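Local coordinates for protein shikimate 5-dehydrogenase (Mycobacterium fortuitum subsp. fortuitum DSM 46621, PDB 4XIJ) that probably catalyses the NADP-dependent interconversion of 3-dehydroshikimate and shikimate, a step of chorismate and aromatic amino acid biosynthesis, at residues A[210-219]-A[230-238]; A[25-33]-A[43-51]. All blocks are in the same frame, centred on the assembly; numbering follows the deposited sequence.

In the fold
From the N terminus, the chain first runs through strand 15-20, then helix 28-38 and strand 45-50. Contact 2 closes this first loop by laying 25-33, a loop and the first turns of helix 28-38, on strand 45-50, an outermost strand of the mixed sheet in the substrate-binding domain. Much later the chain builds the parallel six-stranded sheet of the other domain, where contact 1 closes a short loop between 210-219 and 230-238. The two neither nest nor cross: they follow in series, with centres about 34 Å apart and nearest atoms about 16 Å apart, on opposite sides of the chain's centre. Each ties elements of a separate beta-alpha-beta unit.

Contact 1. Residues A[210-219]-A[230-238]; sequences ADALARVPRV and PLAQAVEAA
In Leu231, CG stands anti to the backbone N (chi1 174°), sending its two methyls to different partners in 210-219; Val235, with CG1 likewise anti (chi1 170°), turns CG2 toward Val219. Leu231 CD1 lies against Leu213 CB at 3.8 Å, while its CD2 meets Val219 CG1 tip to tip at 4.1 Å. The two valines pass at a slant, Val219 CG2 being 3.6 Å from Val235 CG2. Alongside this branched cluster, alanines bring the backbones close: the CA atoms of Ala214 and Val235 are only 4.2 Å apart. Ala234 CB touches both Ala210 CB and Ala214 CB, at 3.9 Å each, and Ala238 CB approaches Ala214 O at 3.3 Å. Methyl-methyl contacts and methyls resting on carbonyl oxygens make up the interface, which buries 461 Å² in total. Its inner side continues into the domain, Leu213 reaching Val191 and Ile132 and Leu231 reaching Ser199; Asp211 and Ala238 mark the exposed margin. Strand 218-221 and helix 230-237, followed by parallel strand 241-243, form a beta-alpha-beta unit at the edge of a Rossmann-type sheet, the architecture expected for the NADP-binding domain of this family.

Contact 2. Residues A[25-33]-A[43-51]; sequences HSRSPQLHL and SWTYERIEC. With SO4 (sulfate ion), chain F.
NH1 and NH2 of Arg48 converge on a single acceptor, Ser26 O. Arg48 NH1 donates to Ser26 O at 2.8 Å and 158°. Arg48 NH2 reaches Ser26 O at 3.2 Å and a more bent 136°. The oxygen lies almost in the guanidinium plane. Straight as far as NE, the side chain crosses from the strand, and Pro29 CG sits over the centre of one guanidinium face, 3.5 Å above the plane. A weak bond from NH2 to Gln30 OE1 at 2.9 Å adds a third link, while NH1 also serves Ile23 O. Such sharing should help fix the cation's rotation.

Tyr46 fills the middle of the contact. Pro29 CA approaches its CD1 at 3.4 Å, and His32 lies obliquely to it, the ring planes being 33° apart, with Tyr46 CE2 over one imidazole face. Leu33 CD2 covers Tyr46 CB at 3.9 Å. Before the helix, Ser26 OG caps Ser28 N, and His25 ND1 donates an almost straight bond at 2.7 Å to O1 of a sulfate, probably from the crystallisation liquor, that Thr73 OG1 also binds.

Helix 28-33 and strand 45-50 run antiparallel, their axes 8.0 Å apart, within a beta-alpha-beta unit whose first strand, 15-20, pairs in parallel with 45-50. Tyr46 OH bonds Ser71 of strand 67-72; His32 ND1 bonds Tyr36 OH, one turn on in helix 28-38, and NE2 bonds Gln256 OE1 of helix 246-261.

Contact 1. Residues A[210-219]-A[230-238]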
loop_
_atom_site.group_PDB
_atom_site.type_symbol
_atom_site.label_atom_id
_atom_site.label_comp_id
_atom_site.label_asym_id
_atom_site.label_seq_id
_atom_site.Cartn_x
_atom_site.Cartn_y
_atom_site.Cartn_z
ATOM N N ALA A 210 21.734 5.393 -4.008
ATOM C CA ALA A 210 21.795 3.934 -3.841
ATOM C C ALA A 210 23.022 3.471 -3.046
ATOM O O ALA A 210 22.903 2.624 -2.159
ATOM C CB ALA A 210 21.776 3.229 -5.191
ATOM N N ASP A 211 24.192 4.018 -3.341
ATOM C CA ASP A 211 25.380 3.626 -2.607
ATOM C C ASP A 211 25.288 4.019 -1.136
ATOM O O ASP A 211 25.698 3.270 -0.269
ATOM C CB ASP A 211 26.617 4.260 -3.215
ATOM C CG ASP A 211 27.039 3.585 -4.512
ATOM O OD1 ASP A 211 26.461 2.527 -4.884
ATOM O OD2 ASP A 211 27.949 4.134 -5.159
ATOM N N ALA A 212 24.729 5.190 -0.863
ATOM C CA ALA A 212 24.562 5.634 0.523
ATOM C C ALA A 212 23.529 4.790 1.282
ATOM O O ALA A 212 23.654 4.624 2.476
ATOM C CB ALA A 212 24.168 7.118 0.548
ATOM N N LEU A 213 22.526 4.241 0.585
ATOM C CA LEU A 213 21.489 3.419 1.216
ATOM C C LEU A 213 21.830 1.935 1.203
ATOM O O LEU A 213 21.108 1.127 1.786
ATOM C CB LEU A 213 20.142 3.627 0.515
ATOM C CG LEU A 213 19.579 5.029 0.644
ATOM C CD1 LEU A 213 18.427 5.189 -0.353
ATOM C CD2 LEU A 213 19.113 5.227 2.136
ATOM N N ALA A 214 22.922 1.573 0.551
ATOM C CA ALA A 214 23.273 0.158 0.332
ATOM C C ALA A 214 23.393 -0.658 1.577
ATOM O O ALA A 214 23.106 -1.865 1.530
ATOM C CB ALA A 214 24.575 0.050 -0.459
ATOM N N ARG A 215 23.847 -0.040 2.671
ATOM C CA ARG A 215 24.044 -0.791 3.885
ATOM C C ARG A 215 22.795 -1.014 4.730
ATOM O O ARG A 215 22.884 -1.684 5.763
ATOM C CB ARG A 215 25.109 -0.141 4.767
ATOM C CG ARG A 215 26.508 -0.454 4.223
ATOM C CD ARG A 215 27.613 0.251 5.025
ATOM N NE ARG A 215 27.625 -0.170 6.417
ATOM C CZ ARG A 215 28.267 0.473 7.385
ATOM N NH1 ARG A 215 28.996 1.552 7.107
ATOM N NH2 ARG A 215 28.193 0.026 8.642
ATOM N N VAL A 216 21.632 -0.522 4.314
ATOM C CA VAL A 216 20.415 -0.898 5.051
ATOM C C VAL A 216 20.150 -2.389 4.807
ATOM O O VAL A 216 20.140 -2.797 3.667
ATOM C CB VAL A 216 19.220 -0.072 4.580
ATOM C CG1 VAL A 216 17.958 -0.501 5.335
ATOM C CG2 VAL A 216 19.454 1.489 4.771
ATOM N N PRO A 217 20.016 -3.199 5.879
ATOM C CA PRO A 217 20.034 -4.650 5.656
ATOM C C PRO A 217 18.882 -5.192 4.808
ATOM O O PRO A 217 19.088 -6.160 4.100
ATOM C CB PRO A 217 19.991 -5.212 7.088
ATOM C CG PRO A 217 20.639 -4.144 7.909
ATOM C CD PRO A 217 20.143 -2.846 7.305
ATOM N N ARG A 218 17.689 -4.624 4.939
ATOM C CA ARG A 218 16.507 -5.085 4.220
ATOM C C ARG A 218 15.790 -3.867 3.692
ATOM O O ARG A 218 15.462 -2.947 4.430
ATOM C CB ARG A 218 15.622 -5.906 5.139
ATOM C CG ARG A 218 16.402 -7.072 5.696
ATOM C CD ARG A 218 15.504 -8.003 6.480
ATOM N NE ARG A 218 14.499 -8.678 5.654
ATOM C CZ ARG A 218 13.189 -8.472 5.743
ATOM N NH1 ARG A 218 12.734 -7.601 6.624
ATOM N NH2 ARG A 218 12.350 -9.145 4.950
ATOM N N VAL A 219 15.562 -3.833 2.393
ATOM C CA VAL A 219 14.948 -2.683 1.743
ATOM C C VAL A 219 13.762 -3.127 0.897
ATOM O O VAL A 219 13.920 -3.986 0.015
ATOM C CB VAL A 219 15.977 -1.927 0.860
ATOM C CG1 VAL A 219 15.267 -0.783 0.120
ATOM C CG2 VAL A 219 17.121 -1.409 1.764
ATOM N N PRO A 230 18.500 0.339 -9.476
ATOM C CA PRO A 230 19.832 0.676 -8.940
ATOM C C PRO A 230 19.929 0.544 -7.420
ATOM O O PRO A 230 20.946 0.017 -6.890
ATOM C CB PRO A 230 20.022 2.140 -9.380
ATOM C CG PRO A 230 19.332 2.162 -10.705
ATOM C CD PRO A 230 18.072 1.290 -10.514
ATOM N N LEU A 231 18.892 0.997 -6.721
ATOM C CA LEU A 231 18.843 0.836 -5.269
ATOM C C LEU A 231 18.951 -0.649 -4.872
ATOM O O LEU A 231 19.793 -1.029 -4.036
ATOM C CB LEU A 231 17.534 1.435 -4.738
ATOM C CG LEU A 231 17.252 1.224 -3.242
ATOM C CD1 LEU A 231 18.402 1.774 -2.355
ATOM C CD2 LEU A 231 15.914 1.911 -2.891
ATOM N N ALA A 232 18.132 -1.499 -5.497
ATOM C CA ALA A 232 18.159 -2.925 -5.164
ATOM C C ALA A 232 19.512 -3.524 -5.449
ATOM O O ALA A 232 19.976 -4.381 -4.697
ATOM C CB ALA A 232 17.096 -3.658 -5.943
ATOM N N GLN A 233 20.118 -3.114 -6.566
ATOM C CA GLN A 233 21.405 -3.680 -6.933
ATOM C C GLN A 233 22.468 -3.349 -5.890
ATOM O O GLN A 233 23.299 -4.179 -5.523
ATOM C CB GLN A 233 21.849 -3.171 -8.296
ATOM C CG GLN A 233 21.027 -3.733 -9.433
ATOM C CD GLN A 233 21.451 -3.095 -10.755
ATOM O OE1 GLN A 233 22.631 -3.178 -11.156
ATOM N NE2 GLN A 233 20.526 -2.418 -11.408
ATOM N N ALA A 234 22.447 -2.119 -5.422
ATOM C CA ALA A 234 23.416 -1.722 -4.411
ATOM C C ALA A 234 23.207 -2.472 -3.105
ATOM O O ALA A 234 24.169 -2.931 -2.485
ATOM C CB ALA A 234 23.340 -0.235 -4.170
ATOM N N VAL A 235 21.944 -2.575 -2.680
ATOM C CA VAL A 235 21.645 -3.303 -1.461
ATOM C C VAL A 235 22.120 -4.756 -1.590
ATOM O O VAL A 235 22.759 -5.314 -0.682
ATOM C CB VAL A 235 20.129 -3.253 -1.153
ATOM C CG1 VAL A 235 19.752 -4.222 -0.006
ATOM C CG2 VAL A 235 19.735 -1.827 -0.734
ATOM N N GLU A 236 21.833 -5.374 -2.722
ATOM C CA GLU A 236 22.222 -6.773 -2.896
ATOM C C GLU A 236 23.744 -6.940 -2.956
ATOM O O GLU A 236 24.287 -7.893 -2.385
ATOM C CB GLU A 236 21.567 -7.365 -4.161
ATOM C CG GLU A 236 20.072 -7.573 -3.942
ATOM C CD GLU A 236 19.370 -8.218 -5.113
ATOM O OE1 GLU A 236 19.963 -8.250 -6.220
ATOM O OE2 GLU A 236 18.231 -8.733 -4.928
ATOM N N ALA A 237 24.414 -6.008 -3.625
ATOM C CA ALA A 237 25.882 -6.029 -3.676
ATOM C C ALA A 237 26.505 -5.881 -2.295
ATOM O O ALA A 237 27.626 -6.356 -2.077
ATOM C CB ALA A 237 26.431 -4.932 -4.633
ATOM N N ALA A 238 25.793 -5.223 -1.374
ATOM C CA ALA A 238 26.246 -5.024 0.009
ATOM C C ALA A 238 25.840 -6.183 0.918
ATOM O O ALA A 238 26.028 -6.113 2.140
ATOM C CB ALA A 238 25.663 -3.682 0.584
#

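Contact 2. Residues A[25-33]-A[43-51]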
loop_
_atom_site.group_PDB
_atom_site.type_symbol
_atom_site.label_atom_id
_atom_site.label_comp_id
_atom_site.label_asym_id
_atom_site.label_seq_id
_atom_site.Cartn_x
_atom_site.Cartn_y
_atom_site.Cartn_z
ATOM N N HIS A 25 -3.391 1.496 -15.028
ATOM C CA HIS A 25 -2.228 0.834 -14.427
ATOM C C HIS A 25 -2.620 -0.166 -13.342
ATOM O O HIS A 25 -1.897 -1.116 -13.098
ATOM C CB HIS A 25 -1.271 1.877 -13.835
ATOM C CG HIS A 25 0.008 1.300 -13.310
ATOM N ND1 HIS A 25 0.166 0.905 -11.996
ATOM C CD2 HIS A 25 1.183 1.027 -13.930
ATOM C CE1 HIS A 25 1.392 0.430 -11.825
ATOM N NE2 HIS A 25 2.035 0.512 -12.980
ATOM N N SER A 26 -3.769 0.022 -12.708
ATOM C CA SER A 26 -4.100 -0.793 -11.559
ATOM C C SER A 26 -4.089 -2.269 -11.903
ATOM O O SER A 26 -4.628 -2.681 -12.943
ATOM C CB SER A 26 -5.474 -0.406 -11.003
ATOM O OG SER A 26 -5.823 -1.254 -9.918
ATOM N N ARG A 27 -3.501 -3.060 -11.021
ATOM C CA ARG A 27 -3.531 -4.514 -11.165
ATOM C C ARG A 27 -4.675 -5.124 -10.389
ATOM O O ARG A 27 -4.802 -6.357 -10.346
ATOM C CB ARG A 27 -2.218 -5.138 -10.671
ATOM C CG ARG A 27 -0.932 -4.601 -11.305
ATOM C CD ARG A 27 -0.970 -4.444 -12.742
ATOM N NE ARG A 27 0.358 -4.550 -13.340
ATOM C CZ ARG A 27 1.032 -3.577 -13.938
ATOM N NH1 ARG A 27 0.544 -2.335 -14.022
ATOM N NH2 ARG A 27 2.196 -3.874 -14.494
ATOM N N SER A 28 -5.519 -4.304 -9.788
ATOM C CA SER A 28 -6.571 -4.874 -8.941
ATOM C C SER A 28 -7.523 -5.807 -9.698
ATOM O O SER A 28 -7.856 -6.857 -9.165
ATOM C CB SER A 28 -7.361 -3.765 -8.249
ATOM O OG SER A 28 -6.502 -3.162 -7.324
ATOM N N PRO A 29 -7.951 -5.452 -10.927
ATOM C CA PRO A 29 -8.871 -6.382 -11.610
ATOM C C PRO A 29 -8.248 -7.756 -11.845
ATOM O O PRO A 29 -8.889 -8.790 -11.597
ATOM C CB PRO A 29 -9.173 -5.676 -12.941
ATOM C CG PRO A 29 -9.020 -4.217 -12.591
ATOM C CD PRO A 29 -7.797 -4.193 -11.690
ATOM N N GLN A 30 -6.988 -7.765 -12.259
ATOM C CA GLN A 30 -6.272 -9.004 -12.511
ATOM C C GLN A 30 -6.140 -9.853 -11.278
ATOM O O GLN A 30 -6.361 -11.076 -11.333
ATOM C CB GLN A 30 -4.851 -8.710 -13.065
ATOM C CG GLN A 30 -4.800 -8.115 -14.442
ATOM C CD GLN A 30 -4.592 -6.604 -14.355
ATOM O OE1 GLN A 30 -5.412 -5.885 -13.751
ATOM N NE2 GLN A 30 -3.492 -6.106 -14.960
ATOM N N LEU A 31 -5.678 -9.252 -10.188
ATOM C CA LEU A 31 -5.447 -10.035 -8.979
ATOM C C LEU A 31 -6.756 -10.536 -8.376
ATOM O O LEU A 31 -6.828 -11.682 -7.913
ATOM C CB LEU A 31 -4.676 -9.205 -7.951
ATOM C CG LEU A 31 -3.217 -8.904 -8.355
ATOM C CD1 LEU A 31 -2.656 -7.778 -7.483
ATOM C CD2 LEU A 31 -2.345 -10.110 -8.242
ATOM N N HIS A 32 -7.801 -9.714 -8.436
ATOM C CA HIS A 32 -9.099 -10.156 -7.933
ATOM C C HIS A 32 -9.724 -11.221 -8.812
ATOM O O HIS A 32 -10.225 -12.221 -8.288
ATOM C CB HIS A 32 -10.072 -8.979 -7.755
ATOM C CG HIS A 32 -9.858 -8.192 -6.482
ATOM N ND1 HIS A 32 -10.677 -8.322 -5.380
ATOM C CD2 HIS A 32 -8.888 -7.309 -6.126
ATOM C CE1 HIS A 32 -10.228 -7.552 -4.401
ATOM N NE2 HIS A 32 -9.148 -6.908 -4.837
ATOM N N LEU A 33 -9.722 -11.054 -10.133
ATOM C CA LEU A 33 -10.334 -12.134 -10.950
ATOM C C LEU A 33 -9.538 -13.434 -10.821
ATOM O O LEU A 33 -10.153 -14.516 -10.778
ATOM C CB LEU A 33 -10.461 -11.740 -12.431
ATOM C CG LEU A 33 -11.526 -10.650 -12.665
ATOM C CD1 LEU A 33 -11.432 -10.202 -14.151
ATOM C CD2 LEU A 33 -12.943 -11.100 -12.329
ATOM N N SER A 43 -18.212 -16.320 -11.762
ATOM C CA SER A 43 -19.116 -15.347 -12.366
ATOM C C SER A 43 -19.134 -14.014 -11.637
ATOM O O SER A 43 -19.866 -13.111 -12.052
ATOM C CB SER A 43 -20.530 -15.913 -12.500
ATOM O OG SER A 43 -21.067 -16.198 -11.237
ATOM N N TRP A 44 -18.334 -13.855 -10.574
ATOM C CA TRP A 44 -18.164 -12.505 -10.020
ATOM C C TRP A 44 -17.472 -11.624 -11.045
ATOM O O TRP A 44 -16.599 -12.090 -11.820
ATOM C CB TRP A 44 -17.328 -12.554 -8.748
ATOM C CG TRP A 44 -18.083 -13.055 -7.517
ATOM C CD1 TRP A 44 -19.104 -13.978 -7.464
ATOM C CD2 TRP A 44 -17.820 -12.658 -6.192
ATOM N NE1 TRP A 44 -19.517 -14.146 -6.158
ATOM C CE2 TRP A 44 -18.726 -13.362 -5.354
ATOM C CE3 TRP A 44 -16.906 -11.765 -5.613
ATOM C CZ2 TRP A 44 -18.742 -13.199 -3.968
ATOM C CZ3 TRP A 44 -16.919 -11.618 -4.202
ATOM C CH2 TRP A 44 -17.853 -12.310 -3.413
ATOM N N THR A 45 -17.831 -10.344 -11.056
ATOM C CA THR A 45 -17.196 -9.439 -12.008
ATOM C C THR A 45 -16.333 -8.398 -11.282
ATOM O O THR A 45 -16.578 -8.067 -10.116
ATOM C CB THR A 45 -18.228 -8.730 -12.885
ATOM O OG1 THR A 45 -19.162 -8.015 -12.056
ATOM C CG2 THR A 45 -18.967 -9.752 -13.754
ATOM N N TYR A 46 -15.333 -7.882 -11.986
ATOM C CA TYR A 46 -14.452 -6.862 -11.437
ATOM C C TYR A 46 -14.093 -5.906 -12.545
ATOM O O TYR A 46 -13.337 -6.283 -13.445
ATOM C CB TYR A 46 -13.190 -7.488 -10.820
ATOM C CG TYR A 46 -12.505 -6.547 -9.879
ATOM C CD1 TYR A 46 -11.880 -5.421 -10.374
ATOM C CD2 TYR A 46 -12.492 -6.773 -8.499
ATOM C CE1 TYR A 46 -11.277 -4.535 -9.560
ATOM C CE2 TYR A 46 -11.855 -5.844 -7.610
ATOM C CZ TYR A 46 -11.252 -4.718 -8.196
ATOM O OH TYR A 46 -10.584 -3.792 -7.493
ATOM N N GLU A 47 -14.627 -4.696 -12.506
ATOM C CA GLU A 47 -14.367 -3.770 -13.587
ATOM C C GLU A 47 -13.513 -2.575 -13.184
ATOM O O GLU A 47 -13.198 -2.422 -12.018
ATOM C CB GLU A 47 -15.667 -3.298 -14.199
ATOM C CG GLU A 47 -16.584 -2.586 -13.298
ATOM C CD GLU A 47 -18.005 -2.584 -13.896
ATOM O OE1 GLU A 47 -18.810 -3.480 -13.557
ATOM O OE2 GLU A 47 -18.295 -1.719 -14.742
ATOM N N ARG A 48 -13.101 -1.802 -14.191
ATOM C CA ARG A 48 -12.399 -0.526 -14.010
ATOM C C ARG A 48 -13.348 0.607 -14.238
ATOM O O ARG A 48 -13.947 0.672 -15.333
ATOM C CB ARG A 48 -11.279 -0.346 -15.017
ATOM C CG ARG A 48 -10.110 -1.202 -14.825
ATOM C CD ARG A 48 -9.019 -0.956 -15.967
ATOM N NE ARG A 48 -8.274 -2.206 -15.964
ATOM C CZ ARG A 48 -7.211 -2.440 -15.207
ATOM N NH1 ARG A 48 -6.706 -1.479 -14.438
ATOM N NH2 ARG A 48 -6.675 -3.651 -15.195
ATOM N N ILE A 49 -13.452 1.515 -13.283
ATOM C CA ILE A 49 -14.287 2.696 -13.449
ATOM C C ILE A 49 -13.468 3.955 -13.253
ATOM O O ILE A 49 -12.956 4.209 -12.173
ATOM C CB ILE A 49 -15.490 2.666 -12.476
ATOM C CG1 ILE A 49 -16.299 1.375 -12.664
ATOM C CG2 ILE A 49 -16.380 3.842 -12.745
ATOM C CD1 ILE A 49 -17.390 1.113 -11.594
ATOM N N GLU A 50 -13.334 4.743 -14.311
ATOM C CA GLU A 50 -12.653 6.020 -14.184
ATOM C C GLU A 50 -13.513 6.915 -13.294
ATOM O O GLU A 50 -14.738 7.024 -13.483
ATOM C CB GLU A 50 -12.410 6.662 -15.563
ATOM C CG GLU A 50 -11.457 7.853 -15.490
ATOM C CD GLU A 50 -11.139 8.483 -16.837
ATOM O OE1 GLU A 50 -11.679 8.018 -17.872
ATOM O OE2 GLU A 50 -10.367 9.478 -16.829
ATOM N N CYS A 51 -12.885 7.527 -12.294
ATOM C CA CYS A 51 -13.620 8.205 -11.217
ATOM C C CYS A 51 -12.720 9.232 -10.552
ATOM O O CYS A 51 -11.631 8.872 -10.097
ATOM C CB CYS A 51 -14.088 7.200 -10.154
ATOM S SG CYS A 51 -15.249 7.865 -8.991
HETATM S S SO4 F . -2.142 2.121 -9.408
HETATM O O1 SO4 F . -1.775 0.864 -10.072
HETATM O O2 SO4 F . -1.360 3.220 -9.956
HETATM O O3 SO4 F . -3.582 2.351 -9.446
HETATM O O4 SO4 F . -1.741 1.975 -8.003
#